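PDB 2Q01: uronate isomerase from Caulobacter crescentus, which catalyses the interconversion of D-glucuronate and D-fructuronate, and of D-galacturonate and D-tagaturonate, in pentose and glucuronate metabolism. Local coordinates for residues Gly190-Thr195 with Asp477-Ala482; Asp34-Ser39 with Asn164-Ala169; Ala257-Leu262 with Gln290-Met295; Tyr197-Val202 with Ser250-Pro255. All coordinates share one frame; numbering follows the deposited sequence.

In the fold
Interactions 1 and 2 meet on one parallel sheet: strand 165-169 lies between 37-39 and 192-194, and His-192 and Ile-194 bond to Leu-168 through their backbones. Interaction 2 is a buried strand pairing carried by the backbone, whereas interaction 1, partly buried, lays a C-terminal loop against the strand with one backbone bond, aromatic contacts and an arginine. Interactions 3 and 4, with centres about 12 Å apart, share the region between strand 249-252 and helix 281-302, where Leu-292 and Met-295 pack on His-252. Both are buried, but interaction 4 lies nearer the centre of the chain and is built on carboxylates, an arginine and histidines; interaction 3, farther out, bonds across the contact through neutral Gln-290 and Thr-293.

Interaction 1: Gly190-Thr195 with Asp477-Ala482; sequences GGHVIT and DWARPA
Arg-480 runs past Gly-190 and lays its guanidinium over the Gly-190 to Gly-191 peptide. Its backbone N donates to Gly-190 O at 2.8 Å, a bond with an N-H...O angle of 152° that uses a lone pair in the carbonyl plane. From there the side chain passes the same oxygen: CB lies 3.6 Å, CG 3.5 Å and CD 3.8 Å from Gly-190 O. CG stands anti to the carbonyl carbon (chi1 -77°), which starts the extended chain over the glycine, and NE comes to 3.8 Å from Gly-190 C. At the end the guanidinium turns one face to the peptide, with CZ 4.0 Å from Gly-191 N, while NH2 reaches a salt bridge with Asp-161. Trp-478 makes contact through the far end of its indole: CH2 is 3.4 Å from His-192 CD2, and CZ3 at the ring edge is 3.6 Å from Gly-191 O. The two aromatic rings lie obliquely, their planes 31° apart. Ile-194 CG2 serves both, sitting at the indole edge and over one face of the imidazole, whose ND1 bonds to Thr-167. Ala-479 CB packs against His-192 CB. The loop after helix 451-469 is thereby laid on strand 192-194 and the two glycines that lead into it, next to strand 165-169 in the sheet; Trp-478 also touches Arg-185 of helix 179-186, and Asp-161 belongs to helix 156-162.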
loop_
_atom_site.group_PDB
_atom_site.type_symbol
_atom_site.label_atom_id
_atom_site.label_comp_id
_atom_site.label_asym_id
_atom_site.label_seq_id
_atom_site.Cartn_x
_atom_site.Cartn_y
_atom_site.Cartn_z
ATOM N N GLY B 190 18.522 40.602 8.062
ATOM C CA GLY B 190 17.199 40.357 8.636
ATOM C C GLY B 190 16.592 38.997 8.351
ATOM O O GLY B 190 15.377 38.822 8.462
ATOM N N GLY B 191 17.438 38.035 7.991
ATOM C CA GLY B 191 16.992 36.677 7.694
ATOM C C GLY B 191 16.495 35.950 8.928
ATOM O O GLY B 191 17.158 35.953 9.972
ATOM N N HIS B 192 15.323 35.330 8.797
ATOM C CA HIS B 192 14.662 34.648 9.900
ATOM C C HIS B 192 15.098 33.190 9.912
ATOM O O HIS B 192 14.379 32.300 9.455
ATOM C CB HIS B 192 13.145 34.806 9.772
ATOM C CG HIS B 192 12.358 34.289 10.939
ATOM N ND1 HIS B 192 11.389 33.316 10.808
ATOM C CD2 HIS B 192 12.368 34.631 12.249
ATOM C CE1 HIS B 192 10.849 33.070 11.988
ATOM N NE2 HIS B 192 11.425 33.855 12.879
ATOM N N VAL B 193 16.310 32.969 10.412
ATOM C CA VAL B 193 16.837 31.628 10.615
ATOM C C VAL B 193 16.596 31.239 12.071
ATOM O O VAL B 193 17.138 31.854 12.990
ATOM C CB VAL B 193 18.332 31.524 10.252
ATOM C CG1 VAL B 193 18.852 30.121 10.533
ATOM C CG2 VAL B 193 18.555 31.897 8.781
ATOM N N ILE B 194 15.752 30.233 12.268
ATOM C CA ILE B 194 15.399 29.769 13.609
ATOM C C ILE B 194 15.859 28.333 13.832
ATOM O O ILE B 194 16.502 27.732 12.970
ATOM C CB ILE B 194 13.880 29.911 13.904
ATOM C CG1 ILE B 194 13.039 29.134 12.886
ATOM C CG2 ILE B 194 13.488 31.375 13.930
ATOM C CD1 ILE B 194 11.592 28.958 13.294
ATOM N N THR B 195 15.527 27.791 14.997
ATOM C CA THR B 195 15.968 26.455 15.372
ATOM C C THR B 195 14.790 25.532 15.706
ATOM O O THR B 195 13.636 25.963 15.721
ATOM C CB THR B 195 16.993 26.517 16.536
ATOM O OG1 THR B 195 17.408 25.195 16.885
ATOM C CG2 THR B 195 16.402 27.212 17.760
ATOM N N ASP B 477 11.193 40.906 16.185
ATOM C CA ASP B 477 11.719 42.214 15.789
ATOM C C ASP B 477 13.090 42.137 15.119
ATOM O O ASP B 477 13.446 43.016 14.332
ATOM C CB ASP B 477 11.798 43.149 17.003
ATOM C CG ASP B 477 10.470 43.282 17.738
ATOM O OD1 ASP B 477 9.951 44.417 17.823
ATOM O OD2 ASP B 477 9.944 42.257 18.230
ATOM N N TRP B 478 13.845 41.083 15.430
ATOM C CA TRP B 478 15.211 40.917 14.924
ATOM C C TRP B 478 15.299 40.480 13.462
ATOM O O TRP B 478 16.368 40.562 12.847
ATOM C CB TRP B 478 16.025 39.972 15.823
ATOM C CG TRP B 478 15.438 38.597 16.066
ATOM C CD1 TRP B 478 14.760 38.186 17.175
ATOM C CD2 TRP B 478 15.515 37.448 15.196
ATOM N NE1 TRP B 478 14.402 36.863 17.054
ATOM C CE2 TRP B 478 14.852 36.387 15.849
ATOM C CE3 TRP B 478 16.083 37.214 13.933
ATOM C CZ2 TRP B 478 14.733 35.113 15.280
ATOM C CZ3 TRP B 478 15.970 35.950 13.371
ATOM C CH2 TRP B 478 15.297 34.916 14.045
ATOM N N ALA B 479 14.179 40.006 12.924
ATOM C CA ALA B 479 14.080 39.605 11.524
ATOM C C ALA B 479 13.400 40.692 10.682
ATOM O O ALA B 479 12.933 41.705 11.214
ATOM C CB ALA B 479 13.317 38.290 11.415
ATOM N N ARG B 480 13.344 40.474 9.370
ATOM C CA ARG B 480 12.589 41.342 8.465
ATOM C C ARG B 480 11.089 41.214 8.717
ATOM O O ARG B 480 10.636 40.202 9.264
ATOM C CB ARG B 480 12.856 40.949 7.015
ATOM C CG ARG B 480 14.170 41.402 6.468
ATOM C CD ARG B 480 14.472 40.627 5.212
ATOM N NE ARG B 480 15.907 40.566 4.974
ATOM C CZ ARG B 480 16.532 39.553 4.387
ATOM N NH1 ARG B 480 15.857 38.488 3.969
ATOM N NH2 ARG B 480 17.843 39.606 4.228
ATOM N N PRO B 481 10.309 42.248 8.343
ATOM C CA PRO B 481 8.874 41.999 8.197
ATOM C C PRO B 481 8.582 41.101 6.984
ATOM O O PRO B 481 9.401 41.005 6.059
ATOM C CB PRO B 481 8.289 43.403 8.006
ATOM C CG PRO B 481 9.413 44.220 7.485
ATOM C CD PRO B 481 10.657 43.661 8.101
ATOM N N ALA B 482 7.427 40.443 7.007
ATOM C CA ALA B 482 7.038 39.517 5.950
ATOM C C ALA B 482 6.248 40.218 4.844
ATOM O O ALA B 482 5.138 40.705 5.075
ATOM C CB ALA B 482 6.234 38.370 6.536
#

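Interaction 2: Asp34-Ser39 with Asn164-Ala169; sequences DLPIIS and NIETLA
OD1 of the Asn-164 amide lies over one face of the Pro-36 ring, 3.7 Å from Pro-36 CA, while Glu-166 OE2 comes alongside CB and CG of the proline, 3.6 Å from each. Both side chains run alongside the proline, pointing the same way. For Asn-164, a CG anti to the backbone N (chi1 -160°) brings OD1 over the proline; the residue itself, with positive phi, closes a Schellman motif at the end of helix 156-162. Behind these groups the backbones pair as parallel strands. Ile-37 N donates to Asn-164 O at 2.9 Å, and Ile-37 O accepts from Glu-166 N at 2.9 Å. A beta bulge then shifts the register by one residue, so that Ile-38 pairs with Thr-167; Ser-39 N bonds to Thr-167 O, and Ala-169 N meets Ser-39 O at 3.0 Å, nearly along the C=O axis. Leu-168 CD1 rests 3.6 Å from Ser-39 OG. Strand 37-39 thus joins 165-169 in a parallel sheet, consistent with the TIM-barrel clan. Backbone bonds make the pairing, and the polar side chains bind elsewhere: Thr-167 OG1 to His-192 and Ser-39 OG to Asp-417, while the buried carboxylate of Glu-166 has its charge met by Lys-467 of helix 451-469.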
loop_
_atom_site.group_PDB
_atom_site.type_symbol
_atom_site.label_atom_id
_atom_site.label_comp_id
_atom_site.label_asym_id
_atom_site.label_seq_id
_atom_site.Cartn_x
_atom_site.Cartn_y
_atom_site.Cartn_z
ATOM N N ASP B 34 5.704 32.111 -6.855
ATOM C CA ASP B 34 6.560 33.220 -6.467
ATOM C C ASP B 34 6.322 33.661 -5.028
ATOM O O ASP B 34 6.904 34.646 -4.579
ATOM C CB ASP B 34 6.366 34.400 -7.428
ATOM C CG ASP B 34 7.013 34.164 -8.786
ATOM O OD1 ASP B 34 8.198 33.759 -8.823
ATOM O OD2 ASP B 34 6.339 34.394 -9.816
ATOM N N LEU B 35 5.468 32.928 -4.314
ATOM C CA LEU B 35 5.284 33.128 -2.876
ATOM C C LEU B 35 6.582 32.810 -2.132
ATOM O O LEU B 35 7.373 31.978 -2.600
ATOM C CB LEU B 35 4.142 32.251 -2.345
ATOM C CG LEU B 35 2.699 32.704 -2.574
ATOM C CD1 LEU B 35 1.743 31.641 -2.084
ATOM C CD2 LEU B 35 2.407 34.033 -1.885
ATOM N N PRO B 36 6.816 33.476 -0.984
ATOM C CA PRO B 36 8.027 33.177 -0.218
ATOM C C PRO B 36 8.073 31.735 0.271
ATOM O O PRO B 36 7.028 31.119 0.502
ATOM C CB PRO B 36 7.939 34.140 0.977
ATOM C CG PRO B 36 7.020 35.237 0.519
ATOM C CD PRO B 36 6.015 34.533 -0.336
ATOM N N ILE B 37 9.283 31.203 0.401
ATOM C CA ILE B 37 9.490 29.852 0.904
ATOM C C ILE B 37 9.438 29.826 2.438
ATOM O O ILE B 37 10.163 30.559 3.115
ATOM C CB ILE B 37 10.825 29.271 0.378
ATOM C CG1 ILE B 37 10.727 28.996 -1.126
ATOM C CG2 ILE B 37 11.213 27.998 1.128
ATOM C CD1 ILE B 37 12.067 28.818 -1.809
ATOM N N ILE B 38 8.551 29.001 2.977
ATOM C CA ILE B 38 8.519 28.738 4.414
ATOM C C ILE B 38 9.016 27.322 4.651
ATOM O O ILE B 38 8.412 26.343 4.186
ATOM C CB ILE B 38 7.116 28.933 5.011
ATOM C CG1 ILE B 38 6.672 30.382 4.827
ATOM C CG2 ILE B 38 7.101 28.556 6.492
ATOM C CD1 ILE B 38 5.190 30.543 4.876
ATOM N N SER B 39 10.129 27.235 5.370
ATOM C CA SER B 39 10.840 25.982 5.550
ATOM C C SER B 39 10.981 25.641 7.045
ATOM O O SER B 39 12.037 25.859 7.642
ATOM C CB SER B 39 12.201 26.072 4.856
ATOM O OG SER B 39 12.892 24.845 4.927
ATOM N N ASN B 164 14.228 33.941 -1.776
ATOM C CA ASN B 164 13.004 34.474 -1.178
ATOM C C ASN B 164 12.536 33.591 -0.024
ATOM O O ASN B 164 11.362 33.241 0.086
ATOM C CB ASN B 164 11.900 34.706 -2.233
ATOM C CG ASN B 164 10.820 35.675 -1.765
ATOM O OD1 ASN B 164 9.707 35.674 -2.295
ATOM N ND2 ASN B 164 11.142 36.500 -0.769
ATOM N N ILE B 165 13.483 33.218 0.829
ATOM C CA ILE B 165 13.161 32.425 1.998
ATOM C C ILE B 165 12.669 33.364 3.079
ATOM O O ILE B 165 13.349 34.322 3.445
ATOM C CB ILE B 165 14.350 31.565 2.469
ATOM C CG1 ILE B 165 14.801 30.642 1.327
ATOM C CG2 ILE B 165 13.968 30.748 3.718
ATOM C CD1 ILE B 165 16.206 30.081 1.462
ATOM N N GLU B 166 11.462 33.099 3.559
ATOM C CA GLU B 166 10.882 33.877 4.633
ATOM C C GLU B 166 11.353 33.350 5.984
ATOM O O GLU B 166 11.835 34.116 6.816
ATOM C CB GLU B 166 9.363 33.845 4.541
ATOM C CG GLU B 166 8.689 34.716 5.572
ATOM C CD GLU B 166 7.352 35.229 5.116
ATOM O OE1 GLU B 166 6.371 34.989 5.842
ATOM O OE2 GLU B 166 7.282 35.874 4.043
ATOM N N THR B 167 11.214 32.038 6.178
ATOM C CA THR B 167 11.606 31.357 7.409
ATOM C C THR B 167 12.412 30.114 7.057
ATOM O O THR B 167 12.015 29.345 6.181
ATOM C CB THR B 167 10.358 30.940 8.228
ATOM O OG1 THR B 167 9.609 32.110 8.581
ATOM C CG2 THR B 167 10.738 30.176 9.497
ATOM N N LEU B 168 13.551 29.937 7.723
ATOM C CA LEU B 168 14.329 28.702 7.625
ATOM C C LEU B 168 14.631 28.190 9.025
ATOM O O LEU B 168 15.190 28.914 9.842
ATOM C CB LEU B 168 15.636 28.943 6.862
ATOM C CG LEU B 168 16.590 27.773 6.609
ATOM C CD1 LEU B 168 15.920 26.678 5.789
ATOM C CD2 LEU B 168 17.841 28.261 5.901
ATOM N N ALA B 169 14.254 26.947 9.300
ATOM C CA ALA B 169 14.559 26.332 10.591
ATOM C C ALA B 169 15.690 25.318 10.472
ATOM O O ALA B 169 15.728 24.515 9.538
ATOM C CB ALA B 169 13.311 25.685 11.200
#

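Interaction 3: Ala257-Leu262 with Gln290-Met295; sequences AATADL and QMLTEM
A loop-on-helix contact joins Ala-257 to Leu-262, in the connection between strand 249-252 and helix 264-276, to one flank of helix 281-302, where Gln-290, Leu-292 and Thr-293 grip the loop. Gln-290 takes the largest share. Its chain bends at CG (chi2 56°), bringing OE1 to Leu-262 N at 2.9 Å in a nearly straight bond of 166°, the donor tilted from the carbonyl plane. Leu-262 lies obliquely across the same glutamine, its CB 3.4 Å from OE1. The other end of the amide is held too: NE2 donates in the amide plane to Glu-294 OE2 at 2.7 Å, one helical turn on, which fixes which way round the group sits. With a leucine in place of Gln-290, Leu-262 N would probably be left without its acceptor, and the carboxylate of Glu-294 without this donor. Strands 249-252 and 305-308 are parallel neighbours, and the contact belongs to the crossover, through helices 264-276 and 281-302, between them, in keeping with the TIM-barrel clan. Thr-293 OG1 donates to Ala-260 O at 2.6 Å; it stands anti to the carbonyl carbon (chi1 -61°), which turns the hydroxyl to the loop. Leu-292 CD1 touches both Ala-258 O (3.4 Å) and Thr-259 CG2 (3.8 Å). A water lies within bonding distance of Asp-261 OD1 and Leu-262 O, and accepts weakly from Gln-290 NE2; Asp-261 OD1 also forms a salt bridge with Arg-348, while Thr-259 OG1 is bonded to Ala-341 O, just before helix 343-349, and to Leu-345 N within it.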
loop_
_atom_site.group_PDB
_atom_site.type_symbol
_atom_site.label_atom_id
_atom_site.label_comp_id
_atom_site.label_asym_id
_atom_site.label_seq_id
_atom_site.Cartn_x
_atom_site.Cartn_y
_atom_site.Cartn_z
ATOM N N ALA B 257 6.706 4.916 17.231
ATOM C CA ALA B 257 5.808 6.010 17.593
ATOM C C ALA B 257 5.260 5.837 19.013
ATOM O O ALA B 257 4.358 6.568 19.427
ATOM C CB ALA B 257 4.667 6.110 16.585
ATOM N N ALA B 258 5.824 4.878 19.750
ATOM C CA ALA B 258 5.325 4.471 21.063
ATOM C C ALA B 258 5.333 5.613 22.057
ATOM O O ALA B 258 6.303 6.369 22.126
ATOM C CB ALA B 258 6.137 3.307 21.596
ATOM N N THR B 259 4.222 5.756 22.778
ATOM C CA THR B 259 4.104 6.706 23.891
ATOM C C THR B 259 3.713 5.942 25.161
ATOM O O THR B 259 3.224 4.814 25.083
ATOM C CB THR B 259 3.059 7.815 23.614
ATOM O OG1 THR B 259 1.751 7.241 23.506
ATOM C CG2 THR B 259 3.375 8.574 22.329
ATOM N N ALA B 260 3.928 6.549 26.324
ATOM C CA ALA B 260 3.547 5.927 27.600
ATOM C C ALA B 260 2.992 6.957 28.580
ATOM O O ALA B 260 3.215 8.149 28.420
ATOM C CB ALA B 260 4.732 5.197 28.213
ATOM N N ASP B 261 2.268 6.498 29.593
ATOM C CA ASP B 261 1.743 7.399 30.609
ATOM C C ASP B 261 2.025 6.822 31.992
ATOM O O ASP B 261 1.121 6.350 32.686
ATOM C CB ASP B 261 0.243 7.648 30.390
ATOM C CG ASP B 261 -0.278 8.871 31.144
ATOM O OD1 ASP B 261 0.530 9.705 31.616
ATOM O OD2 ASP B 261 -1.515 9.002 31.256
ATOM N N LEU B 262 3.300 6.844 32.370
ATOM C CA LEU B 262 3.727 6.385 33.685
ATOM C C LEU B 262 3.484 7.470 34.728
ATOM O O LEU B 262 3.369 8.655 34.396
ATOM C CB LEU B 262 5.215 6.004 33.678
ATOM C CG LEU B 262 5.762 4.977 32.681
ATOM C CD1 LEU B 262 7.292 4.953 32.715
ATOM C CD2 LEU B 262 5.198 3.585 32.921
ATOM N N GLN B 290 7.970 7.245 27.209
ATOM C CA GLN B 290 7.576 8.116 28.319
ATOM C C GLN B 290 7.973 9.563 28.068
ATOM O O GLN B 290 7.225 10.480 28.391
ATOM C CB GLN B 290 8.159 7.624 29.651
ATOM C CG GLN B 290 7.860 8.535 30.857
ATOM C CD GLN B 290 6.373 8.778 31.061
ATOM O OE1 GLN B 290 5.552 7.874 30.892
ATOM N NE2 GLN B 290 6.021 10.003 31.435
ATOM N N MET B 291 9.142 9.753 27.462
ATOM C CA MET B 291 9.630 11.087 27.123
ATOM C C MET B 291 8.832 11.796 26.032
ATOM O O MET B 291 8.792 13.020 26.012
ATOM C CB MET B 291 11.116 11.052 26.763
ATOM C CG MET B 291 12.044 10.841 27.959
ATOM S SD MET B 291 11.717 11.909 29.387
ATOM C CE MET B 291 12.175 13.489 28.709
ATOM N N LEU B 292 8.198 11.039 25.135
ATOM C CA LEU B 292 7.288 11.628 24.151
ATOM C C LEU B 292 6.134 12.326 24.851
ATOM O O LEU B 292 5.788 13.454 24.507
ATOM C CB LEU B 292 6.760 10.582 23.160
ATOM C CG LEU B 292 7.583 10.336 21.889
ATOM C CD1 LEU B 292 6.782 9.532 20.869
ATOM C CD2 LEU B 292 8.077 11.643 21.260
ATOM N N THR B 293 5.568 11.657 25.854
ATOM C CA THR B 293 4.507 12.220 26.696
ATOM C C THR B 293 5.017 13.383 27.551
ATOM O O THR B 293 4.312 14.364 27.763
ATOM C CB THR B 293 3.900 11.131 27.596
ATOM O OG1 THR B 293 3.330 10.116 26.768
ATOM C CG2 THR B 293 2.806 11.681 28.517
ATOM N N GLU B 294 6.257 13.271 28.013
ATOM C CA GLU B 294 6.836 14.276 28.884
ATOM C C GLU B 294 7.082 15.577 28.131
ATOM O O GLU B 294 6.849 16.655 28.677
ATOM C CB GLU B 294 8.113 13.742 29.534
ATOM C CG GLU B 294 8.311 14.206 30.974
ATOM C CD GLU B 294 7.267 13.666 31.950
ATOM O OE1 GLU B 294 6.796 14.445 32.808
ATOM O OE2 GLU B 294 6.921 12.470 31.872
ATOM N N MET B 295 7.505 15.466 26.867
ATOM C CA MET B 295 7.724 16.632 25.996
ATOM C C MET B 295 6.413 17.322 25.641
ATOM O O MET B 295 6.385 18.530 25.421
ATOM C CB MET B 295 8.455 16.246 24.703
ATOM C CG MET B 295 9.897 15.765 24.852
ATOM S SD MET B 295 11.114 17.019 25.246
ATOM C CE MET B 295 11.395 16.705 26.977
HETATM O O HOH W 1 2.891 10.776 32.323
#

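Interaction 4: Tyr197-Val202 with Ser250-Pro255; sequences YRPDAV and SDHGHP
Tyr-197 and Ser-250 form a single backbone bridge between the chain after strand 192-194 and strand 249-252, consistent with a barrel of the TIM clan closing between its two parallel sheets. The backbone bond is Asp-251 N to Tyr-197 O at 2.7 Å, and the end-to-end directions of the two segments differ by 13°. Charged groups come next. Arg-198, extended from CG to NE with CG anti to the backbone N (chi1 -162°), lies alongside Asp-251 and forms a salt bridge from NH1 to OD2 at 2.8 Å, its guanidinium plane 89° from the carboxylate. Its NE forms a salt bridge with Asp-200 OD2 at 3.0 Å, weak as a hydrogen bond, making a three-residue network in which one guanidinium links two carboxylates; Asp-251 OD1 bonds to His-309. Asp-200 also accepts a backbone N-H, with Gly-253 N 2.9 Å from OD2, on its syn side. Were an alanine here instead of Asp-200, Gly-253 N would probably lose its acceptor and the guanidinium of Arg-198 one of its two carboxylates. Van der Waals packing is modest: Pro-199 CG touches His-252 CE1 at 3.7 Å, and Tyr-197 CB meets Ser-250 CB, while the tyrosine OH bonds to His-235. One water joins three side chains, 2.9 Å from Asp-200 OD1, in the ring plane of His-252 at ND1, and 2.6 Å from His-254 NE2.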
loop_
_atom_site.group_PDB
_atom_site.type_symbol
_atom_site.label_atom_id
_atom_site.label_comp_id
_atom_site.label_asym_id
_atom_site.label_seq_id
_atom_site.Cartn_x
_atom_site.Cartn_y
_atom_site.Cartn_z
ATOM N N TYR B 197 13.963 22.041 18.475
ATOM C CA TYR B 197 14.443 21.270 19.623
ATOM C C TYR B 197 14.407 19.764 19.369
ATOM O O TYR B 197 13.333 19.170 19.305
ATOM C CB TYR B 197 13.591 21.608 20.847
ATOM C CG TYR B 197 14.107 21.083 22.171
ATOM C CD1 TYR B 197 15.133 21.740 22.845
ATOM C CD2 TYR B 197 13.539 19.958 22.769
ATOM C CE1 TYR B 197 15.596 21.287 24.060
ATOM C CE2 TYR B 197 13.997 19.490 23.996
ATOM C CZ TYR B 197 15.026 20.167 24.634
ATOM O OH TYR B 197 15.505 19.736 25.837
ATOM N N ARG B 198 15.578 19.143 19.240
ATOM C CA ARG B 198 15.661 17.707 18.966
ATOM C C ARG B 198 16.423 16.957 20.063
ATOM O O ARG B 198 17.631 16.752 19.946
ATOM C CB ARG B 198 16.322 17.459 17.613
ATOM C CG ARG B 198 16.065 16.074 17.046
ATOM C CD ARG B 198 17.161 15.659 16.093
ATOM N NE ARG B 198 16.896 14.344 15.514
ATOM C CZ ARG B 198 16.349 14.137 14.319
ATOM N NH1 ARG B 198 16.005 15.159 13.541
ATOM N NH2 ARG B 198 16.149 12.895 13.896
ATOM N N PRO B 199 15.713 16.519 21.122
ATOM C CA PRO B 199 16.350 15.938 22.306
ATOM C C PRO B 199 16.807 14.476 22.197
ATOM O O PRO B 199 17.223 13.898 23.200
ATOM C CB PRO B 199 15.272 16.087 23.380
ATOM C CG PRO B 199 13.996 16.023 22.638
ATOM C CD PRO B 199 14.246 16.565 21.259
ATOM N N ASP B 200 16.762 13.914 20.988
ATOM C CA ASP B 200 17.031 12.491 20.715
ATOM C C ASP B 200 18.256 11.876 21.386
ATOM O O ASP B 200 18.198 10.735 21.845
ATOM C CB ASP B 200 17.136 12.256 19.203
ATOM C CG ASP B 200 15.808 12.418 18.484
ATOM O OD1 ASP B 200 14.783 12.732 19.136
ATOM O OD2 ASP B 200 15.798 12.226 17.251
ATOM N N ALA B 201 19.356 12.625 21.435
ATOM C CA ALA B 201 20.613 12.113 21.977
ATOM C C ALA B 201 20.630 11.974 23.509
ATOM O O ALA B 201 21.394 11.170 24.045
ATOM C CB ALA B 201 21.783 12.955 21.492
ATOM N N VAL B 202 19.791 12.747 24.203
ATOM C CA VAL B 202 19.707 12.666 25.668
ATOM C C VAL B 202 18.454 11.915 26.120
ATOM O O VAL B 202 18.094 11.923 27.300
ATOM C CB VAL B 202 19.807 14.064 26.364
ATOM C CG1 VAL B 202 21.144 14.715 26.071
ATOM C CG2 VAL B 202 18.677 14.984 25.945
ATOM N N SER B 250 9.453 21.259 18.187
ATOM C CA SER B 250 10.379 20.251 18.676
ATOM C C SER B 250 10.334 19.066 17.707
ATOM O O SER B 250 9.377 18.923 16.939
ATOM C CB SER B 250 10.061 19.837 20.117
ATOM O OG SER B 250 9.121 18.786 20.165
ATOM N N ASP B 251 11.364 18.229 17.728
ATOM C CA ASP B 251 11.463 17.116 16.776
ATOM C C ASP B 251 11.961 15.834 17.448
ATOM O O ASP B 251 12.890 15.870 18.248
ATOM C CB ASP B 251 12.366 17.503 15.598
ATOM C CG ASP B 251 12.422 16.433 14.523
ATOM O OD1 ASP B 251 11.408 15.732 14.325
ATOM O OD2 ASP B 251 13.480 16.295 13.870
ATOM N N HIS B 252 11.333 14.705 17.113
ATOM C CA HIS B 252 11.612 13.424 17.765
ATOM C C HIS B 252 11.741 12.278 16.769
ATOM O O HIS B 252 10.746 11.785 16.245
ATOM C CB HIS B 252 10.532 13.124 18.811
ATOM C CG HIS B 252 10.236 14.292 19.698
ATOM N ND1 HIS B 252 10.996 14.588 20.807
ATOM C CD2 HIS B 252 9.317 15.280 19.598
ATOM C CE1 HIS B 252 10.539 15.692 21.370
ATOM N NE2 HIS B 252 9.519 16.131 20.657
ATOM N N GLY B 253 12.979 11.864 16.512
ATOM C CA GLY B 253 13.265 10.748 15.614
ATOM C C GLY B 253 13.523 9.460 16.375
ATOM O O GLY B 253 14.667 9.036 16.530
ATOM N N HIS B 254 12.447 8.843 16.850
ATOM C CA HIS B 254 12.524 7.608 17.610
ATOM C C HIS B 254 12.356 6.425 16.661
ATOM O O HIS B 254 11.848 6.613 15.555
ATOM C CB HIS B 254 11.427 7.587 18.680
ATOM C CG HIS B 254 11.630 8.577 19.785
ATOM N ND1 HIS B 254 10.728 8.731 20.815
ATOM C CD2 HIS B 254 12.621 9.471 20.018
ATOM C CE1 HIS B 254 11.156 9.672 21.638
ATOM N NE2 HIS B 254 12.304 10.137 21.177
ATOM N N PRO B 255 12.797 5.210 17.073
ATOM C CA PRO B 255 12.534 3.989 16.294
ATOM C C PRO B 255 11.047 3.669 16.127
ATOM O O PRO B 255 10.649 3.100 15.111
ATOM C CB PRO B 255 13.194 2.885 17.134
ATOM C CG PRO B 255 14.179 3.576 17.981
ATOM C CD PRO B 255 13.602 4.913 18.276
HETATM O O HOH W 2 13.937 13.209 12.354
HETATM O O HOH W 3 13.038 12.654 21.462
#